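Local coordinates for invertase/pectin methylesterase inhibitor family protein (Arabidopsis thaliana, PDB 1X91) that inhibits plant pectin methylesterases of flowers, siliques and leaves, using an N-terminal alpha-hairpin that extends from a four-helix bundle, at residues S9-K14 with S19-F24; K28-S31 with A36-K39; D113-D118 with N131-I136. The protein carries 1 engineered substitution. One frame throughout, in Å; residues are numbered along the deposited sequence.

Contact 1: S9-K14 with S19-F24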
loop_
_atom_site.group_PDB
_atom_site.type_symbol
_atom_site.label_atom_id
_atom_site.label_comp_id
_atom_site.label_asym_id
_atom_site.label_seq_id
_atom_site.Cartn_x
_atom_site.Cartn_y
_atom_site.Cartn_z
ATOM N N SER A 9 13.167 6.804 13.789
ATOM C CA SER A 9 13.273 5.914 14.952
ATOM C C SER A 9 11.999 5.833 15.800
ATOM O O SER A 9 11.875 4.894 16.613
ATOM C CB SER A 9 14.483 6.268 15.845
ATOM O OG SER A 9 14.296 7.513 16.534
ATOM N N THR A 10 11.093 6.808 15.650
ATOM C CA THR A 10 9.826 6.834 16.388
ATOM C C THR A 10 8.578 6.997 15.546
ATOM O O THR A 10 7.483 7.076 16.102
ATOM C CB THR A 10 9.816 7.934 17.478
ATOM O OG1 THR A 10 9.996 9.242 16.902
ATOM C CG2 THR A 10 11.008 7.759 18.448
ATOM N N ILE A 11 8.712 7.006 14.225
ATOM C CA ILE A 11 7.600 7.307 13.313
ATOM C C ILE A 11 6.348 6.393 13.385
ATOM O O ILE A 11 5.258 6.742 12.945
ATOM C CB ILE A 11 8.185 7.300 11.877
ATOM C CG1 ILE A 11 7.357 8.164 10.928
ATOM C CG2 ILE A 11 8.291 5.862 11.338
ATOM C CD1 ILE A 11 7.943 8.237 9.531
ATOM N N CYS A 12 6.499 5.206 13.950
ATOM C CA CYS A 12 5.441 4.255 13.976
ATOM C C CYS A 12 4.270 4.675 14.817
ATOM O O CYS A 12 3.170 4.198 14.599
ATOM C CB CYS A 12 5.979 2.897 14.376
ATOM S SG CYS A 12 7.057 2.261 13.049
ATOM N N ASP A 13 4.503 5.594 15.765
ATOM C CA ASP A 13 3.411 6.079 16.613
ATOM C C ASP A 13 2.322 6.858 15.879
ATOM O O ASP A 13 1.246 7.098 16.438
ATOM C CB ASP A 13 3.944 6.836 17.859
ATOM C CG ASP A 13 4.826 8.026 17.544
ATOM O OD1 ASP A 13 4.773 8.603 16.426
ATOM O OD2 ASP A 13 5.629 8.493 18.408
ATOM N N LYS A 14 2.575 7.186 14.613
ATOM C CA LYS A 14 1.656 7.956 13.798
ATOM C C LYS A 14 0.880 7.115 12.786
ATOM O O LYS A 14 0.186 7.664 11.911
ATOM C CB LYS A 14 2.445 9.049 13.117
ATOM C CG LYS A 14 2.858 10.170 14.079
ATOM C CD LYS A 14 3.817 11.121 13.452
ATOM C CE LYS A 14 5.254 10.587 13.425
ATOM N NZ LYS A 14 5.945 10.507 14.766
ATOM N N SER A 19 2.452 -1.989 15.327
ATOM C CA SER A 19 3.160 -3.273 15.325
ATOM C C SER A 19 3.706 -3.548 13.926
ATOM O O SER A 19 4.883 -3.870 13.758
ATOM C CB SER A 19 2.292 -4.443 15.782
ATOM O OG SER A 19 1.901 -4.248 17.146
ATOM N N PHE A 20 2.843 -3.428 12.929
ATOM C CA PHE A 20 3.288 -3.649 11.555
ATOM C C PHE A 20 4.436 -2.740 11.162
ATOM O O PHE A 20 5.430 -3.178 10.552
ATOM C CB PHE A 20 2.132 -3.494 10.568
ATOM C CG PHE A 20 2.579 -3.609 9.120
ATOM C CD1 PHE A 20 2.495 -4.805 8.461
ATOM C CD2 PHE A 20 3.060 -2.512 8.444
ATOM C CE1 PHE A 20 2.879 -4.916 7.120
ATOM C CE2 PHE A 20 3.522 -2.617 7.119
ATOM C CZ PHE A 20 3.396 -3.816 6.462
ATOM N N CYS A 21 4.323 -1.468 11.498
ATOM C CA CYS A 21 5.305 -0.467 11.148
ATOM C C CYS A 21 6.627 -0.763 11.843
ATOM O O CYS A 21 7.652 -0.716 11.217
ATOM C CB CYS A 21 4.827 0.926 11.520
ATOM S SG CYS A 21 5.931 2.301 11.319
ATOM N N LEU A 22 6.581 -1.113 13.127
ATOM C CA LEU A 22 7.795 -1.491 13.835
ATOM C C LEU A 22 8.459 -2.700 13.202
ATOM O O LEU A 22 9.654 -2.727 13.023
ATOM C CB LEU A 22 7.496 -1.754 15.318
ATOM C CG LEU A 22 7.041 -0.524 16.101
ATOM C CD1 LEU A 22 6.428 -0.962 17.463
ATOM C CD2 LEU A 22 8.158 0.536 16.330
ATOM N N LYS A 23 7.681 -3.712 12.855
ATOM C CA LYS A 23 8.212 -4.849 12.170
ATOM C C LYS A 23 8.886 -4.437 10.874
ATOM O O LYS A 23 10.009 -4.844 10.571
ATOM C CB LYS A 23 7.105 -5.863 11.930
ATOM C CG LYS A 23 7.508 -7.133 11.146
ATOM C CD LYS A 23 6.329 -8.049 10.851
ATOM C CE LYS A 23 6.087 -9.050 11.903
ATOM N NZ LYS A 23 5.169 -10.165 11.443
ATOM N N PHE A 24 8.178 -3.639 10.095
ATOM C CA PHE A 24 8.680 -3.218 8.788
ATOM C C PHE A 24 9.988 -2.435 8.893
ATOM O O PHE A 24 10.980 -2.744 8.169
ATOM C CB PHE A 24 7.574 -2.426 8.076
ATOM C CG PHE A 24 7.951 -1.935 6.697
ATOM C CD1 PHE A 24 8.079 -2.828 5.657
ATOM C CD2 PHE A 24 8.215 -0.594 6.495
ATOM C CE1 PHE A 24 8.422 -2.378 4.360
ATOM C CE2 PHE A 24 8.548 -0.134 5.207
ATOM C CZ PHE A 24 8.681 -1.050 4.145
#
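Different first torsions bring the two sulfurs of Cys12 and Cys21 together: Cys12 turns SG back beside its own backbone N (chi1 -68°), whereas Cys21 throws SG away from its N, on the carbonyl side of its CB (chi1 174°). The sulfurs join at 2.1 Å from Cys12 SG to Cys21 SG, and the negative torsion about that bond, -75°, makes the disulfide left-handed. The CB of each cysteine faces the partner segment, and the CA atoms of Cys12 and Cys21 are 5.5 Å apart, close enough for a single disulfide to join the 3-10 turn to the helix. This is the disulfide of the N-terminal alpha-hairpin extension that is required for pectin methylesterase inhibition; it covalently fixes the loop before helix 18-27 against the first turns of that helix. No hydrogen bond crosses between the segments, and apolar atoms complete the contact. Leu22 lays its CD2 methyl alongside the bridge, 3.8 Å from Cys12 CB, where a branched aliphatic side chain suits the apolar flank. The backbone N of Leu22 packs 3.4 Å from Cys12 SG, without a hydrogen bond. Ile11 comes more loosely, with CG2 4.3 Å from Cys21 SG; its side chain also reaches Val145 and Met149 of helix 127-149, an apolar link between hairpin and bundle.

Contact 2: K28-S31 with A36-K39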
loop_
_atom_site.group_PDB
_atom_site.type_symbol
_atom_site.label_atom_id
_atom_site.label_comp_id
_atom_site.label_asym_id
_atom_site.label_seq_id
_atom_site.Cartn_x
_atom_site.Cartn_y
_atom_site.Cartn_z
ATOM N N LYS A 28 13.843 -4.146 7.845
ATOM C CA LYS A 28 14.580 -3.524 6.751
ATOM C C LYS A 28 15.605 -2.455 7.167
ATOM O O LYS A 28 16.072 -1.638 6.339
ATOM C CB LYS A 28 13.584 -2.971 5.729
ATOM C CG LYS A 28 12.776 -4.109 5.077
ATOM C CD LYS A 28 11.523 -3.659 4.373
ATOM C CE LYS A 28 11.852 -3.012 3.014
ATOM N NZ LYS A 28 12.459 -4.013 2.083
ATOM N N PHE A 29 15.993 -2.474 8.437
ATOM C CA PHE A 29 16.933 -1.520 8.974
ATOM C C PHE A 29 16.790 -0.169 8.311
ATOM O O PHE A 29 17.650 0.286 7.560
ATOM C CB PHE A 29 18.363 -2.041 8.811
ATOM C CG PHE A 29 19.322 -1.339 9.698
ATOM C CD1 PHE A 29 19.286 -1.584 11.059
ATOM C CD2 PHE A 29 20.207 -0.404 9.206
ATOM C CE1 PHE A 29 20.149 -0.936 11.916
ATOM C CE2 PHE A 29 21.091 0.247 10.054
ATOM C CZ PHE A 29 21.047 -0.000 11.422
ATOM N N ALA A 30 15.673 0.458 8.590
ATOM C CA ALA A 30 15.207 1.582 7.809
ATOM C C ALA A 30 16.229 2.700 7.846
ATOM O O ALA A 30 16.784 3.012 8.914
ATOM C CB ALA A 30 13.890 2.052 8.366
ATOM N N SER A 31 16.462 3.313 6.682
ATOM C CA SER A 31 17.274 4.507 6.600
ATOM C C SER A 31 16.705 5.604 7.467
ATOM O O SER A 31 15.469 5.770 7.591
ATOM C CB SER A 31 17.353 4.994 5.147
ATOM O OG SER A 31 18.190 6.143 5.060
ATOM N N ALA A 36 15.266 8.473 1.277
ATOM C CA ALA A 36 15.618 7.092 1.027
ATOM C C ALA A 36 14.589 6.147 1.599
ATOM O O ALA A 36 14.233 5.149 0.974
ATOM C CB ALA A 36 17.017 6.813 1.650
ATOM N N LEU A 37 14.106 6.435 2.813
ATOM C CA LEU A 37 13.088 5.598 3.422
ATOM C C LEU A 37 11.729 5.665 2.662
ATOM O O LEU A 37 11.088 4.631 2.504
ATOM C CB LEU A 37 12.897 6.002 4.871
ATOM C CG LEU A 37 11.920 5.127 5.655
ATOM C CD1 LEU A 37 12.414 3.668 5.657
ATOM C CD2 LEU A 37 11.739 5.707 7.050
ATOM N N ALA A 38 11.336 6.827 2.155
ATOM C CA ALA A 38 10.175 6.928 1.255
ATOM C C ALA A 38 10.317 5.996 0.076
ATOM O O ALA A 38 9.356 5.300 -0.276
ATOM C CB ALA A 38 9.999 8.358 0.785
ATOM N N LYS A 39 11.503 5.948 -0.524
ATOM C CA LYS A 39 11.676 5.138 -1.735
ATOM C C LYS A 39 11.609 3.657 -1.372
ATOM O O LYS A 39 10.915 2.872 -2.077
ATOM C CB LYS A 39 12.993 5.507 -2.404
ATOM C CG LYS A 39 13.417 4.610 -3.534
ATOM C CD LYS A 39 12.386 4.504 -4.600
ATOM C CE LYS A 39 12.963 3.976 -5.946
ATOM N NZ LYS A 39 13.342 2.555 -5.982
#
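Ser31 OG receives the backbone N-H of Asn33 and at the same time rests on Ala36, its oxygen 3.7 Å from Ala36 CB. The hydroxyl reaches that place because it swings away from the backbone N of Ser31 (chi1 -178°), beside the carbonyl carbon. Here a Schellman motif ends helix 18-27, and the chain turns into the next helix, joining the N-terminal hairpin to the four-helix bundle. Phe29 is the C-prime residue, with positive phi (33°): its own N bonds to Asn26 O, while Ala30 N bonds back to Leu25 O. Past this turn the backbone is extended at Ala30 and Ser31, which brings both residues up to helix 34-62. Asn33 serves the connection a second time, its OD1 accepting the backbone N-H of Ala36. The small side chain of Ala36 leaves room for the serine beside it, with Ser31 CB 4.0 Å from Ala36 CB. Leu37 is the larger apolar piece, and it also touches Leu25, Met8 and Ile146, so it lies where hairpin and bundle meet. Its CB and CD2 pack against the carbonyl oxygen of Ser31, with Leu37 CD2 3.8 Å from Ser31 O. The other branch points at Ala30, methyl against methyl, and the fit is tight: Leu37 CD1 is 3.5 Å from Ala30 CB.

Contact 3: D113-D118 with N131-I136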
loop_
_atom_site.group_PDB
_atom_site.type_symbol
_atom_site.label_atom_id
_atom_site.label_comp_id
_atom_site.label_asym_id
_atom_site.label_seq_id
_atom_site.Cartn_x
_atom_site.Cartn_y
_atom_site.Cartn_z
ATOM N N ASP A 113 -8.258 -0.152 0.504
ATOM C CA ASP A 113 -9.358 -0.089 1.478
ATOM C C ASP A 113 -10.647 -0.514 0.784
ATOM O O ASP A 113 -11.490 -1.225 1.392
ATOM C CB ASP A 113 -9.498 1.340 2.017
ATOM C CG ASP A 113 -9.719 1.421 3.540
ATOM O OD1 ASP A 113 -9.881 0.386 4.227
ATOM O OD2 ASP A 113 -9.709 2.549 4.120
ATOM N N THR A 114 -10.794 -0.112 -0.459
ATOM C CA THR A 114 -12.000 -0.412 -1.245
ATOM C C THR A 114 -12.044 -1.900 -1.550
ATOM O O THR A 114 -13.090 -2.512 -1.393
ATOM C CB THR A 114 -12.031 0.360 -2.534
ATOM O OG1 THR A 114 -12.182 1.765 -2.287
ATOM C CG2 THR A 114 -13.255 -0.058 -3.410
ATOM N N CYS A 115 -10.908 -2.484 -1.931
ATOM C CA CYS A 115 -10.825 -3.937 -2.065
ATOM C C CYS A 115 -11.278 -4.638 -0.791
ATOM O O CYS A 115 -12.125 -5.545 -0.835
ATOM C CB CYS A 115 -9.423 -4.381 -2.488
ATOM S SG CYS A 115 -9.326 -6.223 -2.645
ATOM N N LEU A 116 -10.792 -4.193 0.366
ATOM C CA LEU A 116 -11.189 -4.797 1.634
ATOM C C LEU A 116 -12.702 -4.694 1.834
ATOM O O LEU A 116 -13.364 -5.655 2.245
ATOM C CB LEU A 116 -10.494 -4.104 2.776
ATOM C CG LEU A 116 -9.076 -4.547 2.966
ATOM C CD1 LEU A 116 -8.368 -3.598 3.913
ATOM C CD2 LEU A 116 -9.064 -6.016 3.457
ATOM N N ASP A 117 -13.273 -3.537 1.522
ATOM C CA ASP A 117 -14.731 -3.355 1.603
ATOM C C ASP A 117 -15.521 -4.176 0.536
ATOM O O ASP A 117 -16.657 -4.595 0.778
ATOM C CB ASP A 117 -15.079 -1.861 1.495
ATOM C CG ASP A 117 -14.657 -1.054 2.735
ATOM O OD1 ASP A 117 -14.369 -1.646 3.797
ATOM O OD2 ASP A 117 -14.592 0.197 2.727
ATOM N N ASP A 118 -14.924 -4.424 -0.627
ATOM C CA ASP A 118 -15.582 -5.173 -1.690
ATOM C C ASP A 118 -15.675 -6.658 -1.325
ATOM O O ASP A 118 -16.574 -7.344 -1.862
ATOM C CB ASP A 118 -14.800 -5.108 -3.006
ATOM C CG ASP A 118 -14.912 -3.772 -3.747
ATOM O OD1 ASP A 118 -15.946 -3.092 -3.681
ATOM O OD2 ASP A 118 -14.008 -3.396 -4.527
ATOM N N ASN A 131 -5.104 -10.129 3.433
ATOM C CA ASN A 131 -3.904 -9.838 4.212
ATOM C C ASN A 131 -3.025 -8.877 3.423
ATOM O O ASN A 131 -2.504 -7.956 4.004
ATOM C CB ASN A 131 -3.129 -11.105 4.550
ATOM C CG ASN A 131 -3.859 -11.975 5.562
ATOM O OD1 ASN A 131 -4.856 -11.553 6.162
ATOM N ND2 ASN A 131 -3.393 -13.218 5.724
ATOM N N ASN A 132 -2.839 -9.105 2.127
ATOM C CA ASN A 132 -2.069 -8.163 1.303
ATOM C C ASN A 132 -2.718 -6.799 1.241
ATOM O O ASN A 132 -2.024 -5.789 1.187
ATOM C CB ASN A 132 -1.826 -8.674 -0.111
ATOM C CG ASN A 132 -0.744 -9.740 -0.189
ATOM O OD1 ASN A 132 -0.228 -10.199 0.827
ATOM N ND2 ASN A 132 -0.399 -10.139 -1.417
ATOM N N SER A 133 -4.051 -6.733 1.212
ATOM C CA SER A 133 -4.747 -5.453 1.207
ATOM C C SER A 133 -4.518 -4.688 2.490
ATOM O O SER A 133 -4.280 -3.493 2.461
ATOM C CB SER A 133 -6.245 -5.601 0.963
ATOM O OG SER A 133 -6.473 -6.037 -0.372
ATOM N N LYS A 134 -4.579 -5.395 3.602
ATOM C CA LYS A 134 -4.238 -4.784 4.880
ATOM C C LYS A 134 -2.772 -4.328 4.899
ATOM O O LYS A 134 -2.472 -3.228 5.357
ATOM C CB LYS A 134 -4.497 -5.759 6.036
ATOM C CG LYS A 134 -5.931 -6.003 6.277
ATOM C CD LYS A 134 -6.130 -7.002 7.433
ATOM C CE LYS A 134 -7.591 -7.273 7.683
ATOM N NZ LYS A 134 -7.718 -8.224 8.828
ATOM N N THR A 135 -1.862 -5.137 4.399
ATOM C CA THR A 135 -0.429 -4.807 4.343
ATOM C C THR A 135 -0.217 -3.564 3.493
ATOM O O THR A 135 0.519 -2.666 3.862
ATOM C CB THR A 135 0.341 -5.983 3.783
ATOM O OG1 THR A 135 0.336 -7.010 4.806
ATOM C CG2 THR A 135 1.802 -5.638 3.456
ATOM N N ILE A 136 -0.891 -3.478 2.358
ATOM C CA ILE A 136 -0.705 -2.310 1.505
ATOM C C ILE A 136 -1.283 -1.069 2.158
ATOM O O ILE A 136 -0.682 -0.006 2.061
ATOM C CB ILE A 136 -1.291 -2.577 0.088
ATOM C CG1 ILE A 136 -0.418 -3.572 -0.629
ATOM C CG2 ILE A 136 -1.464 -1.285 -0.734
ATOM C CD1 ILE A 136 -1.093 -4.290 -1.776
#
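No ring or amide plane lies between Leu116 and Ser133; the tetrahedral fork of the leucine does the packing instead, on the methylene of the serine. Helices 98-119 and 127-149, consecutive members of the four-helix bundle, meet here nearly antiparallel, the local axes 9.1 Å apart with 150° between their directions. Leu116 CG is 3.6 Å from Ser133 CB, and CD2 and CD1 reach the same carbon from farther off. A small residue suits this position, since it lets the backbones come close: the CA atoms of Leu116 and Ser133 are 6.5 Å apart. At the margin the extended chain of Lys134 crosses the leucine side chain at about a right angle, its aliphatic CG 4.2 Å from Leu116 CD1. Being a hydroxyl at a buried site, Ser133 OG is hydrogen-bonded to Tyr79 OH of helix 66-94 and to Val129 O one turn back. It owes that position to a chi1 of -68°, which puts OG beside the backbone N. Cys115, bonded through its sulfur to Cys75, ties helix 98-119 to helix 66-94, and its SG packs, without a hydrogen bond, 3.7 Å from Ser133 OG.

How the contacts relate
From the N terminus the three contacts follow in series, with none nested in or crossing another. Contact 1 closes the short loop leading into helix 18-27; contact 2 opens directly after, where that helix ends and helix 34-62 begins, and their centres lie 12 Å apart. Contact 1 lies within the hairpin, and contact 2 leads from it into the bundle. Contact 3 closes the later connection between helices 98-119 and 127-149, on the opposite side of the chain's centre from contact 2, whose nearest atoms are about 10 Å away. Contacts 1 and 3 do touch: Phe20 CZ packs 3.9 Å from Thr135 CG2, setting helix 18-27 against helix 127-149.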